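PDB 5A04: aldose-aldose oxidoreductase from Caulobacter crescentus, which probably catalyses the NADP(H)-dependent transfer of reducing equivalents between aldose sugars, holding the dinucleotide in a Rossmann fold beside its glucose site. Local coordinates for residues Ile76-Thr81 against His99-Lys104; Tyr9-Leu14 against Ser32-Leu37; Thr198-Val203 against Phe231-Thr236. All coordinates share one frame; numbering follows the deposited sequence.

Contact 1 (Ile76-Thr81 against His99-Lys104). With NDP (NADPH dihydro-nicotinamide-adenine-dinucleotide phosphate), chain G; BGC (beta-D-glucopyranose), chain H.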
loop_
_atom_site.group_PDB
_atom_site.type_symbol
_atom_site.label_atom_id
_atom_site.label_comp_id
_atom_site.label_asym_id
_atom_site.label_seq_id
_atom_site.Cartn_x
_atom_site.Cartn_y
_atom_site.Cartn_z
ATOM N N ILE A 76 -39.418 4.058 2.105
ATOM C CA ILE A 76 -38.009 4.416 1.917
ATOM C C ILE A 76 -37.767 4.824 0.481
ATOM O O ILE A 76 -38.277 4.186 -0.434
ATOM C CB ILE A 76 -37.060 3.226 2.247
ATOM C CG1 ILE A 76 -37.226 2.780 3.700
ATOM C CG2 ILE A 76 -35.610 3.597 1.946
ATOM C CD1 ILE A 76 -36.762 1.332 3.953
ATOM N N VAL A 77 -36.989 5.883 0.278
ATOM C CA VAL A 77 -36.491 6.225 -1.048
ATOM C C VAL A 77 -34.991 5.924 -1.099
ATOM O O VAL A 77 -34.233 6.357 -0.220
ATOM C CB VAL A 77 -36.730 7.707 -1.391
ATOM C CG1 VAL A 77 -36.108 8.048 -2.740
ATOM C CG2 VAL A 77 -38.228 8.041 -1.370
ATOM N N TYR A 78 -34.572 5.185 -2.120
ATOM C CA TYR A 78 -33.167 4.842 -2.300
ATOM C C TYR A 78 -32.658 5.678 -3.466
ATOM O O TYR A 78 -33.044 5.467 -4.613
ATOM C CB TYR A 78 -33.022 3.330 -2.546
ATOM C CG TYR A 78 -31.619 2.742 -2.503
ATOM C CD1 TYR A 78 -30.485 3.551 -2.501
ATOM C CD2 TYR A 78 -31.439 1.357 -2.476
ATOM C CE1 TYR A 78 -29.213 2.996 -2.482
ATOM C CE2 TYR A 78 -30.172 0.789 -2.456
ATOM C CZ TYR A 78 -29.064 1.613 -2.455
ATOM O OH TYR A 78 -27.808 1.055 -2.433
ATOM N N VAL A 79 -31.821 6.661 -3.148
ATOM C CA VAL A 79 -31.275 7.576 -4.138
ATOM C C VAL A 79 -29.992 7.030 -4.765
ATOM O O VAL A 79 -28.979 6.864 -4.077
ATOM C CB VAL A 79 -30.988 8.946 -3.496
ATOM C CG1 VAL A 79 -30.361 9.889 -4.526
ATOM C CG2 VAL A 79 -32.283 9.534 -2.913
ATOM N N ILE A 80 -30.050 6.753 -6.071
ATOM C CA ILE A 80 -28.956 6.101 -6.788
ATOM C C ILE A 80 -28.644 6.908 -8.057
ATOM O O ILE A 80 -28.605 6.392 -9.183
ATOM C CB ILE A 80 -29.303 4.612 -7.119
ATOM C CG1 ILE A 80 -29.979 3.950 -5.907
ATOM C CG2 ILE A 80 -28.050 3.837 -7.511
ATOM C CD1 ILE A 80 -30.230 2.416 -6.038
ATOM N N THR A 81 -28.386 8.192 -7.843
ATOM C CA THR A 81 -28.111 9.149 -8.914
ATOM C C THR A 81 -26.641 9.565 -8.915
ATOM O O THR A 81 -25.914 9.207 -8.003
ATOM C CB THR A 81 -28.961 10.403 -8.718
ATOM O OG1 THR A 81 -28.552 11.022 -7.491
ATOM C CG2 THR A 81 -30.443 10.029 -8.628
ATOM N N HIS A 99 -38.116 7.757 4.745
ATOM C CA HIS A 99 -36.766 7.410 5.162
ATOM C C HIS A 99 -35.907 7.342 3.915
ATOM O O HIS A 99 -36.428 7.180 2.822
ATOM C CB HIS A 99 -36.754 6.075 5.897
ATOM C CG HIS A 99 -37.670 6.039 7.082
ATOM N ND1 HIS A 99 -37.283 6.479 8.329
ATOM C CD2 HIS A 99 -38.944 5.602 7.213
ATOM C CE1 HIS A 99 -38.280 6.309 9.182
ATOM N NE2 HIS A 99 -39.301 5.779 8.529
ATOM N N VAL A 100 -34.590 7.466 4.063
ATOM C CA VAL A 100 -33.732 7.551 2.883
ATOM C C VAL A 100 -32.525 6.627 2.981
ATOM O O VAL A 100 -31.829 6.624 3.984
ATOM C CB VAL A 100 -33.220 8.990 2.671
ATOM C CG1 VAL A 100 -32.230 9.035 1.499
ATOM C CG2 VAL A 100 -34.389 9.923 2.411
ATOM N N MET A 101 -32.320 5.837 1.933
ATOM C CA MET A 101 -31.051 5.178 1.662
ATOM C C MET A 101 -30.380 5.994 0.567
ATOM O O MET A 101 -30.969 6.234 -0.484
ATOM C CB MET A 101 -31.260 3.724 1.211
ATOM C CG MET A 101 -29.973 2.976 0.943
ATOM S SD MET A 101 -29.301 2.214 2.428
ATOM C CE MET A 101 -30.423 0.817 2.597
ATOM N N CYS A 102 -29.159 6.447 0.814
ATOM C CA CYS A 102 -28.449 7.255 -0.175
ATOM C C CYS A 102 -27.129 6.584 -0.550
ATOM O O CYS A 102 -26.380 6.157 0.323
ATOM C CB CYS A 102 -28.184 8.662 0.373
ATOM S SG CYS A 102 -27.450 9.754 -0.870
ATOM N N GLU A 103 -26.838 6.491 -1.840
ATOM C CA GLU A 103 -25.582 5.874 -2.251
ATOM C C GLU A 103 -24.374 6.711 -1.836
ATOM O O GLU A 103 -24.492 7.899 -1.576
ATOM C CB GLU A 103 -25.561 5.640 -3.769
ATOM C CG GLU A 103 -25.865 4.185 -4.124
ATOM C CD GLU A 103 -25.050 3.233 -3.283
ATOM O OE1 GLU A 103 -23.814 3.417 -3.219
ATOM O OE2 GLU A 103 -25.640 2.326 -2.655
ATOM N N LYS A 104 -23.214 6.065 -1.762
ATOM C CA LYS A 104 -21.952 6.771 -1.586
ATOM C C LYS A 104 -21.491 7.359 -2.910
ATOM O O LYS A 104 -21.948 6.938 -3.970
ATOM C CB LYS A 104 -20.869 5.840 -1.014
ATOM C CG LYS A 104 -20.845 4.388 -1.560
ATOM C CD LYS A 104 -20.600 4.268 -3.073
ATOM C CE LYS A 104 -19.276 4.872 -3.527
ATOM N NZ LYS A 104 -19.142 4.788 -5.017
HETATM P PA NDP G . -25.463 5.435 -13.894
HETATM O O1A NDP G . -24.970 6.561 -14.735
HETATM O O2A NDP G . -25.324 4.030 -14.409
HETATM O O5B NDP G . -27.041 5.668 -13.493
HETATM C C5B NDP G . -27.204 6.974 -13.017
HETATM C C4B NDP G . -28.709 7.254 -13.133
HETATM O O4B NDP G . -29.065 8.431 -12.404
HETATM C C3B NDP G . -29.080 7.508 -14.613
HETATM O O3B NDP G . -29.347 6.316 -15.281
HETATM C C2B NDP G . -30.405 8.262 -14.446
HETATM O O2B NDP G . -31.407 7.466 -14.187
HETATM C C1B NDP G . -30.129 9.053 -13.096
HETATM N N9A NDP G . -29.813 10.465 -13.330
HETATM C C8A NDP G . -30.521 11.568 -12.865
HETATM N N7A NDP G . -29.996 12.740 -13.270
HETATM C C5A NDP G . -28.888 12.377 -14.041
HETATM C C6A NDP G . -27.929 13.139 -14.733
HETATM N N6A NDP G . -27.995 14.515 -14.721
HETATM N N1A NDP G . -26.912 12.547 -15.432
HETATM C C2A NDP G . -26.911 11.162 -15.395
HETATM N N3A NDP G . -27.742 10.312 -14.782
HETATM C C4A NDP G . -28.752 10.955 -14.097
HETATM O O3 NDP G . -24.550 5.649 -12.524
HETATM P PN NDP G . -24.409 4.362 -11.537
HETATM O O1N NDP G . -25.696 3.708 -11.236
HETATM O O2N NDP G . -23.099 3.627 -11.713
HETATM O O5D NDP G . -24.021 5.226 -10.056
HETATM C C5D NDP G . -25.095 5.972 -9.553
HETATM C C4D NDP G . -24.825 6.189 -8.037
HETATM O O4D NDP G . -24.620 4.884 -7.415
HETATM C C3D NDP G . -23.493 6.991 -7.792
HETATM O O3D NDP G . -23.632 7.816 -6.620
HETATM C C2D NDP G . -22.469 5.900 -7.512
HETATM O O2D NDP G . -21.452 6.333 -6.625
HETATM C C1D NDP G . -23.368 4.852 -6.767
HETATM N N1N NDP G . -22.840 3.500 -6.964
HETATM C C2N NDP G . -22.605 2.682 -5.870
HETATM C C3N NDP G . -22.138 1.415 -6.072
HETATM C C7N NDP G . -21.884 0.550 -4.921
HETATM O O7N NDP G . -21.304 -0.546 -5.033
HETATM N N7N NDP G . -22.312 0.960 -3.661
HETATM C C4N NDP G . -21.865 0.869 -7.431
HETATM C C5N NDP G . -22.106 1.828 -8.520
HETATM C C6N NDP G . -22.572 3.052 -8.277
HETATM P P2B NDP G . -32.920 7.806 -14.939
HETATM O O1X NDP G . -33.110 9.250 -14.535
HETATM O O2X NDP G . -32.543 7.553 -16.367
HETATM O O3X NDP G . -33.846 6.787 -14.278
HETATM C C2 BGC H . -18.334 2.650 -7.762
HETATM C C3 BGC H . -18.206 1.956 -9.125
HETATM C C4 BGC H . -17.293 0.770 -9.017
HETATM C C5 BGC H . -17.710 -0.147 -7.878
HETATM C C6 BGC H . -16.614 -1.224 -7.664
HETATM C C1 BGC H . -18.800 1.626 -6.826
HETATM O O1 BGC H . -19.081 2.222 -5.559
HETATM O O2 BGC H . -19.260 3.723 -7.877
HETATM O O3 BGC H . -17.688 2.914 -10.034
HETATM O O4 BGC H . -17.303 0.052 -10.242
HETATM O O5 BGC H . -17.838 0.578 -6.676
HETATM O O6 BGC H . -17.062 -2.216 -6.732
#
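Ile76-Val79 and His99-Cys102 run as parallel strands with axes 4.6 Å apart, joined by backbone bonds from Val77 N to His99 O, Met101 N to Val77 O, Val79 N to Met101 O and Glu103 N to Val79 O. Beta-branched Val77, Val79 and Val100 suit this extended backbone and share one face with Cys102. On the face of Ile76, Tyr78 and Met101, flexible Met101 follows the flat ring: its CG sits over the centre, 3.5 Å from the Tyr78 centroid, a CH-pi contact. Its SD adds a longer Met-aromatic contact, while Ile80 CD1 covers the opposite face. With CG anti to the backbone N (chi1 -169°), the Tyr78 ring brings OH to Glu103 OE2 at 2.5 Å, on the anti lone pair of OE2 and near the ring plane; the hydroxyl also bonds Gln296 NE2. This bond to OE2, with one from Lys104 N to OE1, helps to hold the carboxylate, whose OE1 also takes a nearly straight bond (174°) from NDP N7N at 2.9 Å. Lys104 NZ donates a hydrogen bond to glucose O1 at 2.6 Å. Helix 86-95 completes a beta-alpha-beta unit; strand 7-12 pairs with 76-79, helix 292-306 packs on Ile76, and helix 16-22 on Tyr78.

Contact 2 (Tyr9-Leu14 against Ser32-Leu37). With NDP (NADPH dihydro-nicotinamide-adenine-dinucleotide phosphate), chain G.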
loop_
_atom_site.group_PDB
_atom_site.type_symbol
_atom_site.label_atom_id
_atom_site.label_comp_id
_atom_site.label_asym_id
_atom_site.label_seq_id
_atom_site.Cartn_x
_atom_site.Cartn_y
_atom_site.Cartn_z
ATOM N N TYR A 9 -39.685 0.065 -0.771
ATOM C CA TYR A 9 -38.666 0.933 -1.367
ATOM C C TYR A 9 -39.129 1.589 -2.666
ATOM O O TYR A 9 -39.678 0.917 -3.545
ATOM C CB TYR A 9 -37.398 0.125 -1.671
ATOM C CG TYR A 9 -36.415 -0.008 -0.543
ATOM C CD1 TYR A 9 -36.630 -0.897 0.512
ATOM C CD2 TYR A 9 -35.232 0.719 -0.563
ATOM C CE1 TYR A 9 -35.706 -1.014 1.544
ATOM C CE2 TYR A 9 -34.308 0.613 0.446
ATOM C CZ TYR A 9 -34.533 -0.250 1.495
ATOM O OH TYR A 9 -33.581 -0.342 2.494
ATOM N N ALA A 10 -38.887 2.893 -2.794
ATOM C CA ALA A 10 -38.880 3.544 -4.088
ATOM C C ALA A 10 -37.427 3.651 -4.546
ATOM O O ALA A 10 -36.597 4.195 -3.829
ATOM C CB ALA A 10 -39.535 4.945 -4.010
ATOM N N ILE A 11 -37.112 3.100 -5.713
ATOM C CA ILE A 11 -35.766 3.220 -6.267
ATOM C C ILE A 11 -35.725 4.440 -7.185
ATOM O O ILE A 11 -36.531 4.566 -8.116
ATOM C CB ILE A 11 -35.344 1.944 -7.035
ATOM C CG1 ILE A 11 -35.439 0.713 -6.120
ATOM C CG2 ILE A 11 -33.921 2.088 -7.580
ATOM C CD1 ILE A 11 -34.591 0.792 -4.852
ATOM N N LEU A 12 -34.806 5.361 -6.898
ATOM C CA LEU A 12 -34.756 6.628 -7.611
ATOM C C LEU A 12 -33.438 6.735 -8.372
ATOM O O LEU A 12 -32.366 6.737 -7.767
ATOM C CB LEU A 12 -34.933 7.795 -6.621
ATOM C CG LEU A 12 -35.119 9.201 -7.208
ATOM C CD1 LEU A 12 -35.836 10.093 -6.181
ATOM C CD2 LEU A 12 -33.785 9.822 -7.582
ATOM N N GLY A 13 -33.535 6.827 -9.698
ATOM C CA GLY A 13 -32.369 6.868 -10.578
ATOM C C GLY A 13 -32.087 5.484 -11.134
ATOM O O GLY A 13 -31.319 4.722 -10.548
ATOM N N LEU A 14 -32.715 5.148 -12.258
ATOM C CA LEU A 14 -32.676 3.773 -12.769
ATOM C C LEU A 14 -31.482 3.562 -13.717
ATOM O O LEU A 14 -31.629 3.274 -14.922
ATOM C CB LEU A 14 -34.009 3.429 -13.448
ATOM C CG LEU A 14 -35.254 3.616 -12.557
ATOM C CD1 LEU A 14 -36.540 3.166 -13.257
ATOM C CD2 LEU A 14 -35.107 2.901 -11.196
ATOM N N SER A 32 -37.967 -6.128 3.238
ATOM C CA SER A 32 -37.994 -5.072 2.232
ATOM C C SER A 32 -38.669 -5.552 0.968
ATOM O O SER A 32 -38.525 -6.709 0.593
ATOM C CB SER A 32 -36.570 -4.608 1.899
ATOM O OG SER A 32 -35.839 -4.416 3.095
ATOM N N ARG A 33 -39.390 -4.659 0.303
ATOM C CA ARG A 33 -39.958 -4.975 -1.002
ATOM C C ARG A 33 -39.855 -3.772 -1.921
ATOM O O ARG A 33 -39.836 -2.624 -1.473
ATOM C CB ARG A 33 -41.421 -5.424 -0.874
ATOM C CG ARG A 33 -42.364 -4.337 -0.342
ATOM C CD ARG A 33 -43.814 -4.832 -0.289
ATOM N NE ARG A 33 -44.280 -5.252 -1.606
ATOM C CZ ARG A 33 -44.844 -4.444 -2.500
ATOM N NH1 ARG A 33 -45.020 -3.156 -2.223
ATOM N NH2 ARG A 33 -45.234 -4.922 -3.677
ATOM N N LEU A 34 -39.776 -4.045 -3.213
ATOM C CA LEU A 34 -39.768 -2.995 -4.210
ATOM C C LEU A 34 -41.200 -2.483 -4.410
ATOM O O LEU A 34 -42.087 -3.251 -4.781
ATOM C CB LEU A 34 -39.175 -3.534 -5.513
ATOM C CG LEU A 34 -39.128 -2.536 -6.664
ATOM C CD1 LEU A 34 -38.290 -1.333 -6.250
ATOM C CD2 LEU A 34 -38.566 -3.208 -7.910
ATOM N N ALA A 35 -41.426 -1.195 -4.159
ATOM C CA ALA A 35 -42.784 -0.648 -4.161
ATOM C C ALA A 35 -43.010 0.415 -5.233
ATOM O O ALA A 35 -44.139 0.618 -5.687
ATOM C CB ALA A 35 -43.118 -0.078 -2.783
ATOM N N ALA A 36 -41.948 1.105 -5.636
ATOM C CA ALA A 36 -42.109 2.212 -6.579
ATOM C C ALA A 36 -40.824 2.497 -7.347
ATOM O O ALA A 36 -39.731 2.102 -6.928
ATOM C CB ALA A 36 -42.583 3.472 -5.843
ATOM N N LEU A 37 -40.975 3.186 -8.478
ATOM C CA LEU A 37 -39.859 3.571 -9.325
ATOM C C LEU A 37 -39.897 5.073 -9.587
ATOM O O LEU A 37 -40.970 5.644 -9.824
ATOM C CB LEU A 37 -39.899 2.820 -10.658
ATOM C CG LEU A 37 -39.841 1.296 -10.533
ATOM C CD1 LEU A 37 -40.175 0.680 -11.882
ATOM C CD2 LEU A 37 -38.474 0.854 -10.059
HETATM P PA NDP G . -25.463 5.435 -13.894
HETATM O O1A NDP G . -24.970 6.561 -14.735
HETATM O O2A NDP G . -25.324 4.030 -14.409
HETATM O O5B NDP G . -27.041 5.668 -13.493
HETATM C C5B NDP G . -27.204 6.974 -13.017
HETATM C C4B NDP G . -28.709 7.254 -13.133
HETATM O O4B NDP G . -29.065 8.431 -12.404
HETATM C C3B NDP G . -29.080 7.508 -14.613
HETATM O O3B NDP G . -29.347 6.316 -15.281
HETATM C C2B NDP G . -30.405 8.262 -14.446
HETATM O O2B NDP G . -31.407 7.466 -14.187
HETATM C C1B NDP G . -30.129 9.053 -13.096
HETATM N N9A NDP G . -29.813 10.465 -13.330
HETATM C C8A NDP G . -30.521 11.568 -12.865
HETATM N N7A NDP G . -29.996 12.740 -13.270
HETATM C C5A NDP G . -28.888 12.377 -14.041
HETATM C C6A NDP G . -27.929 13.139 -14.733
HETATM N N6A NDP G . -27.995 14.515 -14.721
HETATM N N1A NDP G . -26.912 12.547 -15.432
HETATM C C2A NDP G . -26.911 11.162 -15.395
HETATM N N3A NDP G . -27.742 10.312 -14.782
HETATM C C4A NDP G . -28.752 10.955 -14.097
HETATM O O3 NDP G . -24.550 5.649 -12.524
HETATM P PN NDP G . -24.409 4.362 -11.537
HETATM O O1N NDP G . -25.696 3.708 -11.236
HETATM O O2N NDP G . -23.099 3.627 -11.713
HETATM O O5D NDP G . -24.021 5.226 -10.056
HETATM C C5D NDP G . -25.095 5.972 -9.553
HETATM C C4D NDP G . -24.825 6.189 -8.037
HETATM O O4D NDP G . -24.620 4.884 -7.415
HETATM C C3D NDP G . -23.493 6.991 -7.792
HETATM O O3D NDP G . -23.632 7.816 -6.620
HETATM C C2D NDP G . -22.469 5.900 -7.512
HETATM O O2D NDP G . -21.452 6.333 -6.625
HETATM C C1D NDP G . -23.368 4.852 -6.767
HETATM N N1N NDP G . -22.840 3.500 -6.964
HETATM C C2N NDP G . -22.605 2.682 -5.870
HETATM C C3N NDP G . -22.138 1.415 -6.072
HETATM C C7N NDP G . -21.884 0.550 -4.921
HETATM O O7N NDP G . -21.304 -0.546 -5.033
HETATM N N7N NDP G . -22.312 0.960 -3.661
HETATM C C4N NDP G . -21.865 0.869 -7.431
HETATM C C5N NDP G . -22.106 1.828 -8.520
HETATM C C6N NDP G . -22.572 3.052 -8.277
HETATM P P2B NDP G . -32.920 7.806 -14.939
HETATM O O1X NDP G . -33.110 9.250 -14.535
HETATM O O2X NDP G . -32.543 7.553 -16.367
HETATM O O3X NDP G . -33.846 6.787 -14.278
#
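Tyr9 and Ala10 pair with Leu34 and Ala36 in the first beta-alpha-beta unit of the Rossmann fold, where parallel strands 7-12 and 32-38 flank helix 16-22 in sequence. The parallel pairing runs through a beta bulge: Tyr9 N bonds Arg33 O, Tyr9 O accepts from both Ala35 N (2.8 Å) and Ala36 N (3.1 Å), and Ile11 N then bonds Ala36 O, one residue further along. Among apolar contacts, small side chains let Ala10 CB meet Ala36 CB at 3.8 Å on one face. On the other, Leu34, with chi1 at 179° turning CG away from its own N, lays CD1 against Ile11 CG1 at 3.5 Å, the chains crossing at about a right angle. Beyond the strand, Leu14 CD2 meets Leu37 CD2, again at about a right angle. Tyr9 CE1 packs against Ser32 CB at 3.7 Å, and the tyrosine ring meets Phe26 edge-to-face. Polar ends turn to helix 292-306, Tyr9 OH to Leu297 O and Ser32 OG to Asp298. Just after the strand, Gly13 has backbone angles that would press a CB against the preceding carbonyl oxygen, and its turn, consistent with a GxGxxA motif, directs Leu14 N to O3X of the NADPH 2'-phosphate at 2.8 Å.

Contact 3 (Thr198-Val203 against Phe231-Thr236)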
loop_
_atom_site.group_PDB
_atom_site.type_symbol
_atom_site.label_atom_id
_atom_site.label_comp_id
_atom_site.label_asym_id
_atom_site.label_seq_id
_atom_site.Cartn_x
_atom_site.Cartn_y
_atom_site.Cartn_z
ATOM N N THR A 198 -9.872 0.081 11.680
ATOM C CA THR A 198 -9.274 0.609 12.909
ATOM C C THR A 198 -10.344 0.867 13.955
ATOM O O THR A 198 -10.075 0.813 15.161
ATOM C CB THR A 198 -8.507 1.937 12.678
ATOM O OG1 THR A 198 -9.411 2.905 12.137
ATOM C CG2 THR A 198 -7.346 1.739 11.723
ATOM N N GLY A 199 -11.553 1.173 13.487
ATOM C CA GLY A 199 -12.613 1.657 14.357
ATOM C C GLY A 199 -12.301 3.047 14.884
ATOM O O GLY A 199 -12.836 3.471 15.910
ATOM N N GLU A 200 -11.437 3.760 14.171
ATOM C CA GLU A 200 -11.006 5.094 14.590
ATOM C C GLU A 200 -11.242 6.154 13.527
ATOM O O GLU A 200 -11.554 5.833 12.385
ATOM C CB GLU A 200 -9.526 5.073 14.938
ATOM C CG GLU A 200 -9.145 4.136 16.076
ATOM C CD GLU A 200 -7.672 4.256 16.400
ATOM O OE1 GLU A 200 -7.281 5.269 17.027
ATOM O OE2 GLU A 200 -6.905 3.352 16.010
ATOM N N GLU A 201 -11.069 7.421 13.909
ATOM C CA GLU A 201 -11.107 8.529 12.955
ATOM C C GLU A 201 -9.729 9.168 12.866
ATOM O O GLU A 201 -9.071 9.354 13.887
ATOM C CB GLU A 201 -12.151 9.574 13.376
ATOM C CG GLU A 201 -13.530 8.986 13.607
ATOM C CD GLU A 201 -14.155 8.455 12.331
ATOM O OE1 GLU A 201 -13.820 8.983 11.246
ATOM O OE2 GLU A 201 -14.994 7.536 12.414
ATOM N N PRO A 202 -9.293 9.522 11.647
ATOM C CA PRO A 202 -7.908 9.988 11.490
ATOM C C PRO A 202 -7.669 11.361 12.105
ATOM O O PRO A 202 -8.599 12.170 12.197
ATOM C CB PRO A 202 -7.710 10.027 9.970
ATOM C CG PRO A 202 -9.087 10.081 9.395
ATOM C CD PRO A 202 -10.013 9.418 10.366
ATOM N N VAL A 203 -6.438 11.604 12.540
ATOM C CA VAL A 203 -6.093 12.915 13.089
ATOM C C VAL A 203 -5.094 13.644 12.204
ATOM O O VAL A 203 -4.793 14.815 12.437
ATOM C CB VAL A 203 -5.522 12.810 14.514
ATOM C CG1 VAL A 203 -6.630 12.426 15.492
ATOM C CG2 VAL A 203 -4.360 11.829 14.564
ATOM N N PHE A 231 -3.940 7.665 12.987
ATOM C CA PHE A 231 -5.052 7.579 13.935
ATOM C C PHE A 231 -4.559 7.798 15.378
ATOM O O PHE A 231 -3.369 7.628 15.649
ATOM C CB PHE A 231 -5.738 6.213 13.809
ATOM C CG PHE A 231 -6.384 5.974 12.462
ATOM C CD1 PHE A 231 -5.666 5.417 11.419
ATOM C CD2 PHE A 231 -7.711 6.306 12.253
ATOM C CE1 PHE A 231 -6.274 5.192 10.176
ATOM C CE2 PHE A 231 -8.328 6.091 11.021
ATOM C CZ PHE A 231 -7.602 5.529 9.981
ATOM N N PRO A 232 -5.467 8.151 16.309
ATOM C CA PRO A 232 -5.026 8.446 17.686
ATOM C C PRO A 232 -4.257 7.314 18.364
ATOM O O PRO A 232 -3.343 7.580 19.145
ATOM C CB PRO A 232 -6.347 8.714 18.422
ATOM C CG PRO A 232 -7.233 9.276 17.353
ATOM C CD PRO A 232 -6.900 8.453 16.126
ATOM N N SER A 233 -4.605 6.068 18.059
ATOM C CA SER A 233 -3.946 4.924 18.675
ATOM C C SER A 233 -2.515 4.743 18.190
ATOM O O SER A 233 -1.749 3.952 18.756
ATOM C CB SER A 233 -4.722 3.643 18.377
ATOM O OG SER A 233 -4.563 3.317 17.007
ATOM N N GLY A 234 -2.174 5.442 17.113
ATOM C CA GLY A 234 -0.895 5.256 16.459
ATOM C C GLY A 234 -1.002 4.399 15.208
ATOM O O GLY A 234 -0.037 4.280 14.458
ATOM N N ALA A 235 -2.169 3.797 14.977
ATOM C CA ALA A 235 -2.410 3.074 13.724
ATOM C C ALA A 235 -2.195 3.992 12.512
ATOM O O ALA A 235 -2.481 5.188 12.564
ATOM C CB ALA A 235 -3.832 2.489 13.698
ATOM N N THR A 236 -1.705 3.412 11.421
ATOM C CA THR A 236 -1.447 4.152 10.188
ATOM C C THR A 236 -2.166 3.497 9.015
ATOM O O THR A 236 -2.441 2.296 9.041
ATOM C CB THR A 236 0.066 4.214 9.868
ATOM O OG1 THR A 236 0.550 2.884 9.620
ATOM C CG2 THR A 236 0.839 4.809 11.045
#
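A loop-to-loop contact, partly buried, joins Glu200 and its neighbours, in the link between helix 182-198 and strand 204-210, to Phe231-Ala235, the beta-hairpin turn between neighbouring antiparallel strands 224-230 and 236-242 of the C-terminal domain. Its apolar centre is the Phe231 ring. Over one face Thr198 places CG2 4.1 Å from the Phe231 centroid, a CH-pi contact, with OG1 above the rim; Pro202 CB lies over the opposite face. Thr198 suits the helix end because OG1 also accepts from Glu200 N, an ST turn, and bonds Ala194 O, while Gly199 supplies the positive phi that takes the chain out of the helix. Val203 CG1 rests on Pro232 CG at 3.7 Å. The polar part is a two-pronged grip: Glu200 OE1 accepts from Ser233 N at 3.0 Å and OE2 from Ser233 OG at 2.5 Å. The Glu200 chain, extended beyond CG, spans the distance to the type I turn Phe231-Gly234. An alanine at Glu200 is likely to deprive Ser233 N and OG of their shared acceptor and let the turn shift against the loop. Ser233 OG in turn accepts from Ala235 N at 3.2 Å, an ST turn, so one hydroxyl joins the carboxylate to the backbone just past the turn; two donors, one on the syn lone pair of each oxygen, would probably stabilise the ionised form of Glu200.

Contacts 1 and 2 lie in the same parallel sheet of the Rossmann domain, where strand 7-12 borders strand 76-79: Ala10 N and Ile76 O approach to 2.8 Å, probably a hydrogen bond, and Met101 CE packs on Tyr9 OH. Both are buried, rest on parallel backbone pairing, unbroken in register in contact 1 and bulged in contact 2, and end on NADPH, contact 1 at the nicotinamide half and contact 2 at the 2'-phosphate. Contact 3, its centre about 29 Å from that of contact 1 and 37 Å from that of contact 2, lies in the other domain. Only partly buried, it uses side chains to hold loops, and Gly234 O there bonds Ser210 of the second subunit.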